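Side-chain contacts in dihydrolipoyl dehydrogenase (Elizabethkingia anophelis NUHP1, PDB 6UZI), which probably oxidises the dihydrolipoyl groups of lipoylated proteins with NAD(+), using one FAD per subunit and a redox-active disulfide: residues A[55-60]-A[98-103]; A[87-92]-A[202-207]; A[193-198]-A[216-221]. One frame throughout, in Å; residues are numbered along the deposited sequence.

Contact 1 (A[55-60]-A[98-103]). With FAD (flavin-adenine dinucleotide), chain E.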
loop_
_atom_site.group_PDB
_atom_site.type_symbol
_atom_site.label_atom_id
_atom_site.label_comp_id
_atom_site.label_asym_id
_atom_site.label_seq_id
_atom_site.Cartn_x
_atom_site.Cartn_y
_atom_site.Cartn_z
ATOM N N CYS A 55 10.611 9.048 13.455
ATOM C CA CYS A 55 9.814 8.202 12.565
ATOM C C CYS A 55 10.280 6.755 12.594
ATOM O O CYS A 55 9.499 5.838 12.882
ATOM C CB CYS A 55 9.886 8.716 11.129
ATOM S SG CYS A 55 10.103 10.476 10.873
ATOM N N ILE A 56 11.546 6.527 12.246
ATOM C CA ILE A 56 12.038 5.157 12.121
ATOM C C ILE A 56 11.849 4.361 13.407
ATOM O O ILE A 56 11.331 3.237 13.338
ATOM C CB ILE A 56 13.496 5.157 11.626
ATOM C CG1 ILE A 56 13.582 5.825 10.261
ATOM C CG2 ILE A 56 13.997 3.735 11.510
ATOM C CD1 ILE A 56 12.514 5.375 9.310
ATOM N N PRO A 57 12.261 4.845 14.586
ATOM C CA PRO A 57 11.980 4.060 15.805
ATOM C C PRO A 57 10.504 3.717 15.992
ATOM O O PRO A 57 10.174 2.561 16.292
ATOM C CB PRO A 57 12.500 4.964 16.925
ATOM C CG PRO A 57 13.487 5.837 16.276
ATOM C CD PRO A 57 13.008 6.079 14.896
ATOM N N SER A 58 9.603 4.689 15.817
ATOM C CA SER A 58 8.179 4.431 16.035
ATOM C C SER A 58 7.664 3.349 15.097
ATOM O O SER A 58 6.950 2.435 15.520
ATOM C CB SER A 58 7.368 5.714 15.850
ATOM O OG SER A 58 8.218 6.824 15.661
ATOM N N LYS A 59 8.020 3.435 13.813
ATOM C CA LYS A 59 7.555 2.433 12.857
ATOM C C LYS A 59 8.054 1.041 13.227
ATOM O O LYS A 59 7.306 0.060 13.134
ATOM C CB LYS A 59 7.999 2.812 11.443
ATOM C CG LYS A 59 6.976 3.638 10.648
ATOM C CD LYS A 59 6.184 4.606 11.527
ATOM C CE LYS A 59 6.754 6.018 11.525
ATOM N NZ LYS A 59 5.946 6.938 12.386
ATOM N N ALA A 60 9.297 0.942 13.700
ATOM C CA ALA A 60 9.828 -0.361 14.086
ATOM C C ALA A 60 9.035 -0.957 15.243
ATOM O O ALA A 60 8.685 -2.142 15.224
ATOM C CB ALA A 60 11.309 -0.244 14.444
ATOM N N ASP A 98 19.015 -1.425 16.203
ATOM C CA ASP A 98 19.790 -1.848 15.039
ATOM C C ASP A 98 19.237 -1.226 13.764
ATOM O O ASP A 98 20.006 -0.853 12.869
ATOM C CB ASP A 98 19.810 -3.373 14.934
ATOM N N VAL A 99 17.908 -1.083 13.675
ATOM C CA VAL A 99 17.301 -0.403 12.533
ATOM C C VAL A 99 17.789 1.040 12.452
ATOM O O VAL A 99 18.141 1.530 11.373
ATOM C CB VAL A 99 15.759 -0.471 12.625
ATOM C CG1 VAL A 99 15.113 0.324 11.503
ATOM C CG2 VAL A 99 15.276 -1.913 12.582
ATOM N N VAL A 100 17.848 1.732 13.592
ATOM C CA VAL A 100 18.365 3.098 13.608
ATOM C C VAL A 100 19.837 3.114 13.202
ATOM O O VAL A 100 20.260 3.938 12.382
ATOM C CB VAL A 100 18.142 3.747 14.990
ATOM C CG1 VAL A 100 18.772 5.130 15.052
ATOM C CG2 VAL A 100 16.661 3.865 15.276
ATOM N N ASP A 101 20.642 2.208 13.766
ATOM C CA ASP A 101 22.049 2.161 13.376
ATOM C C ASP A 101 22.202 1.836 11.893
ATOM O O ASP A 101 23.126 2.336 11.242
ATOM C CB ASP A 101 22.825 1.162 14.244
ATOM C CG ASP A 101 24.227 0.873 13.696
ATOM O OD1 ASP A 101 25.102 1.768 13.762
ATOM O OD2 ASP A 101 24.462 -0.251 13.205
ATOM N N GLN A 102 21.306 1.011 11.342
ATOM C CA GLN A 102 21.341 0.731 9.909
ATOM C C GLN A 102 21.172 2.008 9.100
ATOM O O GLN A 102 21.984 2.317 8.220
ATOM C CB GLN A 102 20.231 -0.254 9.534
ATOM C CG GLN A 102 20.568 -1.730 9.579
ATOM C CD GLN A 102 19.428 -2.570 9.013
ATOM O OE1 GLN A 102 18.483 -2.923 9.727
ATOM N NE2 GLN A 102 19.504 -2.872 7.717
ATOM N N THR A 103 20.123 2.775 9.401
ATOM C CA THR A 103 19.811 3.959 8.609
ATOM C C THR A 103 20.873 5.045 8.774
ATOM O O THR A 103 21.181 5.766 7.818
ATOM C CB THR A 103 18.417 4.459 8.983
ATOM O OG1 THR A 103 17.505 3.353 8.978
ATOM C CG2 THR A 103 17.922 5.520 8.000
HETATM P PA FAD E . 15.131 17.516 12.674
HETATM O O1A FAD E . 14.860 16.136 12.205
HETATM O O2A FAD E . 14.188 17.834 13.839
HETATM O O5B FAD E . 16.612 17.569 13.268
HETATM C C5B FAD E . 17.420 18.711 12.937
HETATM C C4B FAD E . 18.817 18.450 13.437
HETATM O O4B FAD E . 19.481 19.699 13.700
HETATM C C3B FAD E . 18.932 17.620 14.726
HETATM O O3B FAD E . 19.606 16.405 14.430
HETATM C C2B FAD E . 19.789 18.494 15.661
HETATM O O2B FAD E . 20.737 17.731 16.401
HETATM C C1B FAD E . 20.459 19.453 14.681
HETATM N N9A FAD E . 20.842 20.739 15.242
HETATM C C8A FAD E . 20.026 21.640 15.879
HETATM N N7A FAD E . 20.626 22.750 16.230
HETATM C C5A FAD E . 21.935 22.570 15.798
HETATM C C6A FAD E . 23.075 23.387 15.865
HETATM N N6A FAD E . 23.078 24.623 16.374
HETATM N N1A FAD E . 24.227 22.900 15.353
HETATM C C2A FAD E . 24.223 21.678 14.810
HETATM N N3A FAD E . 23.207 20.819 14.683
HETATM C C4A FAD E . 22.079 21.329 15.199
HETATM N N1 FAD E . 7.274 12.937 10.719
HETATM C C2 FAD E . 6.769 12.290 9.641
HETATM O O2 FAD E . 6.715 12.832 8.538
HETATM N N3 FAD E . 6.317 10.988 9.768
HETATM C C4 FAD E . 6.327 10.235 10.929
HETATM O O4 FAD E . 5.909 9.078 10.926
HETATM C C4X FAD E . 6.868 10.927 12.066
HETATM N N5 FAD E . 6.949 10.285 13.197
HETATM C C5X FAD E . 7.528 10.944 14.272
HETATM C C6 FAD E . 7.676 10.254 15.473
HETATM C C7 FAD E . 8.309 10.841 16.563
HETATM C C7M FAD E . 8.467 10.054 17.838
HETATM C C8 FAD E . 8.803 12.154 16.453
HETATM C C8M FAD E . 9.551 12.798 17.593
HETATM C C9 FAD E . 8.636 12.853 15.263
HETATM C C9A FAD E . 8.009 12.260 14.173
HETATM N N10 FAD E . 7.882 12.922 12.937
HETATM C C10 FAD E . 7.322 12.282 11.865
HETATM C "C1'" FAD E . 8.379 14.292 12.767
HETATM C "C2'" FAD E . 9.750 14.332 12.105
HETATM O "O2'" FAD E . 10.757 13.836 12.989
HETATM C "C3'" FAD E . 10.103 15.744 11.636
HETATM O "O3'" FAD E . 8.980 16.331 10.994
HETATM C "C4'" FAD E . 11.298 15.769 10.683
HETATM O "O4'" FAD E . 12.377 15.071 11.307
HETATM C "C5'" FAD E . 11.709 17.167 10.276
HETATM O "O5'" FAD E . 13.131 17.221 10.488
HETATM P P FAD E . 14.087 18.482 10.104
HETATM O O1P FAD E . 15.068 18.229 9.019
HETATM O O2P FAD E . 13.335 19.779 9.891
HETATM O O3P FAD E . 14.824 18.581 11.521
#
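I56 and V99 make the closest apolar contact between segments 55-60 and 98-103, with I56 CG2 3.6 Å from V99 CG1. At chi1 -60° I56 CG1 sits beside the backbone N and CG2 swings anti to it, on the side of V99; the two side chains meet at a slant. Next to this pair, the P57 ring meets V100 at about a right angle, P57 CG 3.9 Å from V100 CG2. The short helical segments run roughly antiparallel, at 143°, their axes 9.6 Å apart. No hydrogen bond joins the two segments; within 98-103, T103 OG1 donates to V99 O at 3.1 Å, reaching that carbonyl from the face opposite T103 N, so two donors of T103 grip one oxygen. On its other side helix 55-73 meets FAD. C55 SG, disulfide-bonded to C50, lies over the flavin face, 3.5 Å from FAD C10. K59, bent at chi2 and chi3, brings NZ to 2.6 Å from FAD O4 as a hydrogen-bond donor and forms a cation-pi contact with Y360. Apolar branches thus seat the helix on helix 89-113, while its opposite side sets the sulfur over the flavin face and the ammonium at its O4, where it would probably draw electron density.

Contact 2 (A[87-92]-A[202-207])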
loop_
_atom_site.group_PDB
_atom_site.type_symbol
_atom_site.label_atom_id
_atom_site.label_comp_id
_atom_site.label_asym_id
_atom_site.label_seq_id
_atom_site.Cartn_x
_atom_site.Cartn_y
_atom_site.Cartn_z
ATOM N N VAL A 87 6.126 -11.086 25.495
ATOM C CA VAL A 87 6.904 -9.975 24.956
ATOM C C VAL A 87 8.305 -10.010 25.550
ATOM O O VAL A 87 8.469 -9.983 26.776
ATOM C CB VAL A 87 6.236 -8.623 25.248
ATOM C CG1 VAL A 87 7.111 -7.497 24.724
ATOM C CG2 VAL A 87 4.836 -8.556 24.654
ATOM N N ASP A 88 9.316 -10.051 24.683
ATOM C CA ASP A 88 10.709 -9.805 25.059
ATOM C C ASP A 88 11.010 -8.357 24.682
ATOM O O ASP A 88 11.431 -8.058 23.562
ATOM C CB ASP A 88 11.660 -10.782 24.377
ATOM C CG ASP A 88 13.085 -10.665 24.895
ATOM O OD1 ASP A 88 13.354 -9.753 25.706
ATOM O OD2 ASP A 88 13.943 -11.472 24.479
ATOM N N ILE A 89 10.758 -7.447 25.624
ATOM C CA ILE A 89 10.859 -6.026 25.312
ATOM C C ILE A 89 12.299 -5.645 24.982
ATOM O O ILE A 89 12.537 -4.772 24.139
ATOM C CB ILE A 89 10.288 -5.179 26.468
ATOM C CG1 ILE A 89 10.206 -3.711 26.063
ATOM C CG2 ILE A 89 11.152 -5.279 27.702
ATOM C CD1 ILE A 89 9.345 -3.487 24.846
ATOM N N ALA A 90 13.282 -6.296 25.610
ATOM C CA ALA A 90 14.672 -5.944 25.336
ATOM C C ALA A 90 15.038 -6.257 23.896
ATOM O O ALA A 90 15.789 -5.506 23.262
ATOM C CB ALA A 90 15.609 -6.670 26.296
ATOM N N GLN A 91 14.508 -7.356 23.357
ATOM C CA GLN A 91 14.779 -7.685 21.963
ATOM C C GLN A 91 14.044 -6.732 21.025
ATOM O O GLN A 91 14.577 -6.357 19.975
ATOM C CB GLN A 91 14.405 -9.144 21.687
ATOM C CG GLN A 91 14.555 -9.579 20.233
ATOM C CD GLN A 91 15.955 -9.351 19.672
ATOM O OE1 GLN A 91 16.956 -9.435 20.385
ATOM N NE2 GLN A 91 16.023 -9.054 18.382
ATOM N N MET A 92 12.822 -6.331 21.382
ATOM C CA MET A 92 12.115 -5.338 20.578
ATOM C C MET A 92 12.920 -4.054 20.477
ATOM O O MET A 92 13.214 -3.572 19.377
ATOM C CB MET A 92 10.742 -5.030 21.172
ATOM C CG MET A 92 9.634 -5.863 20.630
ATOM S SD MET A 92 8.053 -5.021 20.623
ATOM C CE MET A 92 6.980 -6.407 20.263
ATOM N N LEU A 202 -0.421 -0.523 23.900
ATOM C CA LEU A 202 -1.742 -1.136 24.002
ATOM C C LEU A 202 -1.706 -2.559 23.469
ATOM O O LEU A 202 -2.205 -3.492 24.106
ATOM C CB LEU A 202 -2.777 -0.307 23.244
ATOM C CG LEU A 202 -4.187 -0.906 23.230
ATOM C CD1 LEU A 202 -4.895 -0.682 24.546
ATOM C CD2 LEU A 202 -4.997 -0.302 22.105
ATOM N N ARG A 203 -1.084 -2.742 22.308
ATOM C CA ARG A 203 -0.958 -4.072 21.728
ATOM C C ARG A 203 -0.145 -4.996 22.628
ATOM O O ARG A 203 -0.460 -6.185 22.753
ATOM C CB ARG A 203 -0.311 -3.967 20.342
ATOM C CG ARG A 203 -1.032 -3.039 19.368
ATOM C CD ARG A 203 -0.180 -2.745 18.148
ATOM N NE ARG A 203 -0.802 -1.799 17.220
ATOM C CZ ARG A 203 -0.185 -1.263 16.164
ATOM N NH1 ARG A 203 1.076 -1.579 15.894
ATOM N NH2 ARG A 203 -0.835 -0.432 15.358
ATOM N N LEU A 204 0.897 -4.466 23.276
ATOM C CA LEU A 204 1.788 -5.282 24.098
ATOM C C LEU A 204 1.234 -5.598 25.485
ATOM O O LEU A 204 1.954 -6.191 26.295
ATOM C CB LEU A 204 3.145 -4.596 24.247
ATOM C CG LEU A 204 3.981 -4.340 22.993
ATOM C CD1 LEU A 204 5.367 -3.854 23.400
ATOM C CD2 LEU A 204 4.073 -5.581 22.105
ATOM N N GLY A 205 -0.003 -5.215 25.791
ATOM C CA GLY A 205 -0.627 -5.567 27.052
ATOM C C GLY A 205 -0.945 -4.400 27.962
ATOM O O GLY A 205 -1.627 -4.605 28.976
ATOM N N SER A 206 -0.464 -3.194 27.673
ATOM C CA SER A 206 -0.696 -2.061 28.555
ATOM C C SER A 206 -2.147 -1.606 28.497
ATOM O O SER A 206 -2.838 -1.774 27.490
ATOM C CB SER A 206 0.198 -0.869 28.176
ATOM O OG SER A 206 1.567 -1.129 28.413
ATOM N N ASP A 207 -2.605 -1.034 29.608
ATOM C CA ASP A 207 -3.771 -0.168 29.584
ATOM C C ASP A 207 -3.305 1.217 29.164
ATOM O O ASP A 207 -2.289 1.707 29.665
ATOM C CB ASP A 207 -4.436 -0.106 30.959
ATOM C CG ASP A 207 -5.421 -1.227 31.184
ATOM O OD1 ASP A 207 -5.874 -1.838 30.192
ATOM O OD2 ASP A 207 -5.743 -1.497 32.362
#
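M92 and L204 reach toward each other end to end, the M92 CE methyl 3.5 Å from L204 CD2. The methionine chain is extended beyond CG, which carries SD and CE toward the leucine; SD lies 4.0 Å from the other leucine methyl, L204 CD1. V87 approaches differently, crossing L204 at about a right angle with its CG2 4.0 Å from L204 CD2. That leucine methyl is therefore touched by two residues of the 87-92 segment. I89 adds a lighter contact from its CD1 to L204 CD1. The start of helix 89-113, with V87 of the strand before it, meets the C-terminal end of helix 192-203. D88 is the N-cap residue of helix 89-113, and L204 belongs to the Schellman motif closing helix 192-203, in which G205 has a positive phi of 115° and G205 N bonds back to L202 O. Helix 192-203 begins within the predicted NAD(+)-binding glycine motif, so the contact ties the Rossmann unit that probably binds NAD(+) to helix 89-113. F68 of helix 55-73 and V181 both pack on V87 and L204, enlarging the apolar patch. In the second subunit, H78 packs on M92, and T77 O accepts a hydrogen bond from Q91 NE2.

Contact 3 (A[193-198]-A[216-221]). With FAD (flavin-adenine dinucleotide), chain E.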
loop_
_atom_site.group_PDB
_atom_site.type_symbol
_atom_site.label_atom_id
_atom_site.label_comp_id
_atom_site.label_asym_id
_atom_site.label_seq_id
_atom_site.Cartn_x
_atom_site.Cartn_y
_atom_site.Cartn_z
ATOM N N ILE A 193 2.182 11.486 17.984
ATOM C CA ILE A 193 3.163 10.615 18.623
ATOM C C ILE A 193 2.523 9.833 19.765
ATOM O O ILE A 193 2.765 8.629 19.930
ATOM C CB ILE A 193 4.344 11.461 19.122
ATOM C CG1 ILE A 193 5.058 12.124 17.942
ATOM C CG2 ILE A 193 5.288 10.600 19.909
ATOM C CD1 ILE A 193 6.108 13.137 18.363
ATOM N N GLY A 194 1.711 10.503 20.582
ATOM C CA GLY A 194 1.068 9.811 21.686
ATOM C C GLY A 194 0.173 8.676 21.223
ATOM O O GLY A 194 0.206 7.582 21.787
ATOM N N LEU A 195 -0.624 8.914 20.174
ATOM C CA LEU A 195 -1.495 7.860 19.655
ATOM C C LEU A 195 -0.694 6.707 19.060
ATOM O O LEU A 195 -1.084 5.542 19.200
ATOM C CB LEU A 195 -2.451 8.425 18.605
ATOM C CG LEU A 195 -3.477 9.471 19.027
ATOM C CD1 LEU A 195 -4.275 9.946 17.826
ATOM C CD2 LEU A 195 -4.402 8.886 20.087
ATOM N N GLU A 196 0.429 7.003 18.396
ATOM C CA GLU A 196 1.230 5.929 17.810
ATOM C C GLU A 196 1.877 5.074 18.893
ATOM O O GLU A 196 1.733 3.845 18.896
ATOM C CB GLU A 196 2.283 6.509 16.869
ATOM C CG GLU A 196 1.760 6.913 15.502
ATOM C CD GLU A 196 2.845 7.523 14.623
ATOM O OE1 GLU A 196 4.032 7.501 15.029
ATOM O OE2 GLU A 196 2.510 8.037 13.530
ATOM N N LEU A 197 2.581 5.712 19.836
ATOM C CA LEU A 197 3.235 4.964 20.909
ATOM C C LEU A 197 2.220 4.336 21.850
ATOM O O LEU A 197 2.490 3.284 22.440
ATOM C CB LEU A 197 4.196 5.863 21.672
ATOM C CG LEU A 197 5.361 6.340 20.810
ATOM C CD1 LEU A 197 6.343 7.163 21.620
ATOM C CD2 LEU A 197 6.053 5.171 20.142
ATOM N N GLY A 198 1.062 4.969 22.024
ATOM C CA GLY A 198 -0.002 4.326 22.774
ATOM C C GLY A 198 -0.466 3.047 22.108
ATOM O O GLY A 198 -0.711 2.041 22.776
ATOM N N LYS A 216 -11.464 16.462 20.166
ATOM C CA LYS A 216 -11.426 15.315 19.275
ATOM C C LYS A 216 -9.957 15.030 19.002
ATOM O O LYS A 216 -9.126 15.937 19.061
ATOM C CB LYS A 216 -12.214 15.564 17.982
ATOM C CG LYS A 216 -11.870 16.862 17.292
ATOM C CD LYS A 216 -12.792 17.149 16.120
ATOM C CE LYS A 216 -12.256 18.334 15.303
ATOM N NZ LYS A 216 -12.993 18.608 14.023
ATOM N N ILE A 217 -9.642 13.779 18.687
ATOM C CA ILE A 217 -8.254 13.435 18.407
ATOM C C ILE A 217 -7.899 13.817 16.972
ATOM O O ILE A 217 -8.768 13.976 16.112
ATOM C CB ILE A 217 -7.997 11.941 18.683
ATOM C CG1 ILE A 217 -8.793 11.057 17.715
ATOM C CG2 ILE A 217 -8.349 11.600 20.127
ATOM C CD1 ILE A 217 -8.471 9.585 17.828
ATOM N N ILE A 218 -6.594 13.936 16.715
ATOM C CA ILE A 218 -6.007 14.438 15.463
ATOM C C ILE A 218 -6.883 15.538 14.866
ATOM O O ILE A 218 -7.435 15.378 13.767
ATOM C CB ILE A 218 -5.725 13.301 14.461
ATOM C CG1 ILE A 218 -6.948 12.404 14.229
ATOM C CG2 ILE A 218 -4.544 12.476 14.933
ATOM C CD1 ILE A 218 -6.868 11.556 12.989
ATOM N N PRO A 219 -7.057 16.662 15.569
ATOM C CA PRO A 219 -8.022 17.681 15.120
ATOM C C PRO A 219 -7.626 18.427 13.850
ATOM O O PRO A 219 -8.485 19.104 13.269
ATOM C CB PRO A 219 -8.097 18.632 16.321
ATOM C CG PRO A 219 -6.755 18.504 16.961
ATOM C CD PRO A 219 -6.378 17.059 16.816
ATOM N N GLY A 220 -6.374 18.336 13.403
ATOM C CA GLY A 220 -5.991 19.032 12.194
ATOM C C GLY A 220 -6.345 18.324 10.913
ATOM O O GLY A 220 -6.148 18.871 9.824
ATOM N N MET A 221 -6.892 17.121 11.016
ATOM C CA MET A 221 -7.244 16.326 9.859
ATOM C C MET A 221 -8.754 16.396 9.650
ATOM O O MET A 221 -9.478 17.085 10.373
ATOM C CB MET A 221 -6.756 14.889 10.043
ATOM C CG MET A 221 -5.259 14.797 10.267
ATOM S SD MET A 221 -4.582 13.138 10.109
ATOM C CE MET A 221 -4.682 12.932 8.329
HETATM P PA FAD E . 15.131 17.516 12.674
HETATM O O1A FAD E . 14.860 16.136 12.205
HETATM O O2A FAD E . 14.188 17.834 13.839
HETATM O O5B FAD E . 16.612 17.569 13.268
HETATM C C5B FAD E . 17.420 18.711 12.937
HETATM C C4B FAD E . 18.817 18.450 13.437
HETATM O O4B FAD E . 19.481 19.699 13.700
HETATM C C3B FAD E . 18.932 17.620 14.726
HETATM O O3B FAD E . 19.606 16.405 14.430
HETATM C C2B FAD E . 19.789 18.494 15.661
HETATM O O2B FAD E . 20.737 17.731 16.401
HETATM C C1B FAD E . 20.459 19.453 14.681
HETATM N N9A FAD E . 20.842 20.739 15.242
HETATM C C8A FAD E . 20.026 21.640 15.879
HETATM N N7A FAD E . 20.626 22.750 16.230
HETATM C C5A FAD E . 21.935 22.570 15.798
HETATM C C6A FAD E . 23.075 23.387 15.865
HETATM N N6A FAD E . 23.078 24.623 16.374
HETATM N N1A FAD E . 24.227 22.900 15.353
HETATM C C2A FAD E . 24.223 21.678 14.810
HETATM N N3A FAD E . 23.207 20.819 14.683
HETATM C C4A FAD E . 22.079 21.329 15.199
HETATM N N1 FAD E . 7.274 12.937 10.719
HETATM C C2 FAD E . 6.769 12.290 9.641
HETATM O O2 FAD E . 6.715 12.832 8.538
HETATM N N3 FAD E . 6.317 10.988 9.768
HETATM C C4 FAD E . 6.327 10.235 10.929
HETATM O O4 FAD E . 5.909 9.078 10.926
HETATM C C4X FAD E . 6.868 10.927 12.066
HETATM N N5 FAD E . 6.949 10.285 13.197
HETATM C C5X FAD E . 7.528 10.944 14.272
HETATM C C6 FAD E . 7.676 10.254 15.473
HETATM C C7 FAD E . 8.309 10.841 16.563
HETATM C C7M FAD E . 8.467 10.054 17.838
HETATM C C8 FAD E . 8.803 12.154 16.453
HETATM C C8M FAD E . 9.551 12.798 17.593
HETATM C C9 FAD E . 8.636 12.853 15.263
HETATM C C9A FAD E . 8.009 12.260 14.173
HETATM N N10 FAD E . 7.882 12.922 12.937
HETATM C C10 FAD E . 7.322 12.282 11.865
HETATM C "C1'" FAD E . 8.379 14.292 12.767
HETATM C "C2'" FAD E . 9.750 14.332 12.105
HETATM O "O2'" FAD E . 10.757 13.836 12.989
HETATM C "C3'" FAD E . 10.103 15.744 11.636
HETATM O "O3'" FAD E . 8.980 16.331 10.994
HETATM C "C4'" FAD E . 11.298 15.769 10.683
HETATM O "O4'" FAD E . 12.377 15.071 11.307
HETATM C "C5'" FAD E . 11.709 17.167 10.276
HETATM O "O5'" FAD E . 13.131 17.221 10.488
HETATM P P FAD E . 14.087 18.482 10.104
HETATM O O1P FAD E . 15.068 18.229 9.019
HETATM O O2P FAD E . 13.335 19.779 9.891
HETATM O O3P FAD E . 14.824 18.581 11.521
#
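The shortest polar bond here runs from G198 N to G194 O, 2.8 Å, in the helical turn that presents L195 to I217 and I218. A second bond of that turn, L197 N to I193 O, measures 2.9 Å. No hydrogen bond crosses between the segments; what joins them is a single leucine branch. L195 has CG beside the backbone N and anti to the carbonyl carbon; chi1 -64° and an extended chi2 turn CD1 toward both isoleucines. It lies 3.9 Å from I218 CG2, where the two side chains cross at about a right angle, and 4.2 Å from the I217 CD1 methyl. I218 has a left-handed backbone (phi 35°, psi 63°) as it enters the type I turn from I218 to M221, and here it offers its gamma methyl to the leucine, whereas I217 extends its longer branch.

Another face of this helical turn meets the cofactor through I193, which lies on the face of the isoalloxazine opposite C55, over the dimethylbenzene end, with CD1 3.4 Å from FAD C8. E196 is buried, but both carboxylate oxygens have partners: OE2 accepts from Y360 N, and OE1 makes a long, weak ion pair with K59 NZ, the lysine that binds the flavin.

G194 is the last glycine of a GxGxxG pattern, and residues 189-196 are predicted to bind NAD(+), as expected at the start of a Rossmann helix. In that fold helix 192-203 makes the crossover between parallel strands 184-188 and 207-211, and the 216-221 loop leads from the latter toward helix 223-236. L229 of that helix packs on L195, I217 and I218, while F240 of edge strand 239-241 touches L195 and I217.

Overall arrangement
Contacts 1 and 3 are buried and both touch FAD; contact 2 is only partly buried, farther from the chain centre and away from the annotated sites. Helix 89-113 serves contacts 1 and 2, whose centres are about 17 Å apart, and helix 192-203 serves contacts 2 and 3, about 20 Å apart. All three join their segments through apolar side chains without cross-segment hydrogen bonds. The polar chemistry gathers where contacts 1 and 3 meet beside the flavin, whereas contact 2 relies on methyls and a thioether. Contacts 1 and 2 also face the second subunit, but contact 3 lies within one Rossmann unit, untouched by the other chain.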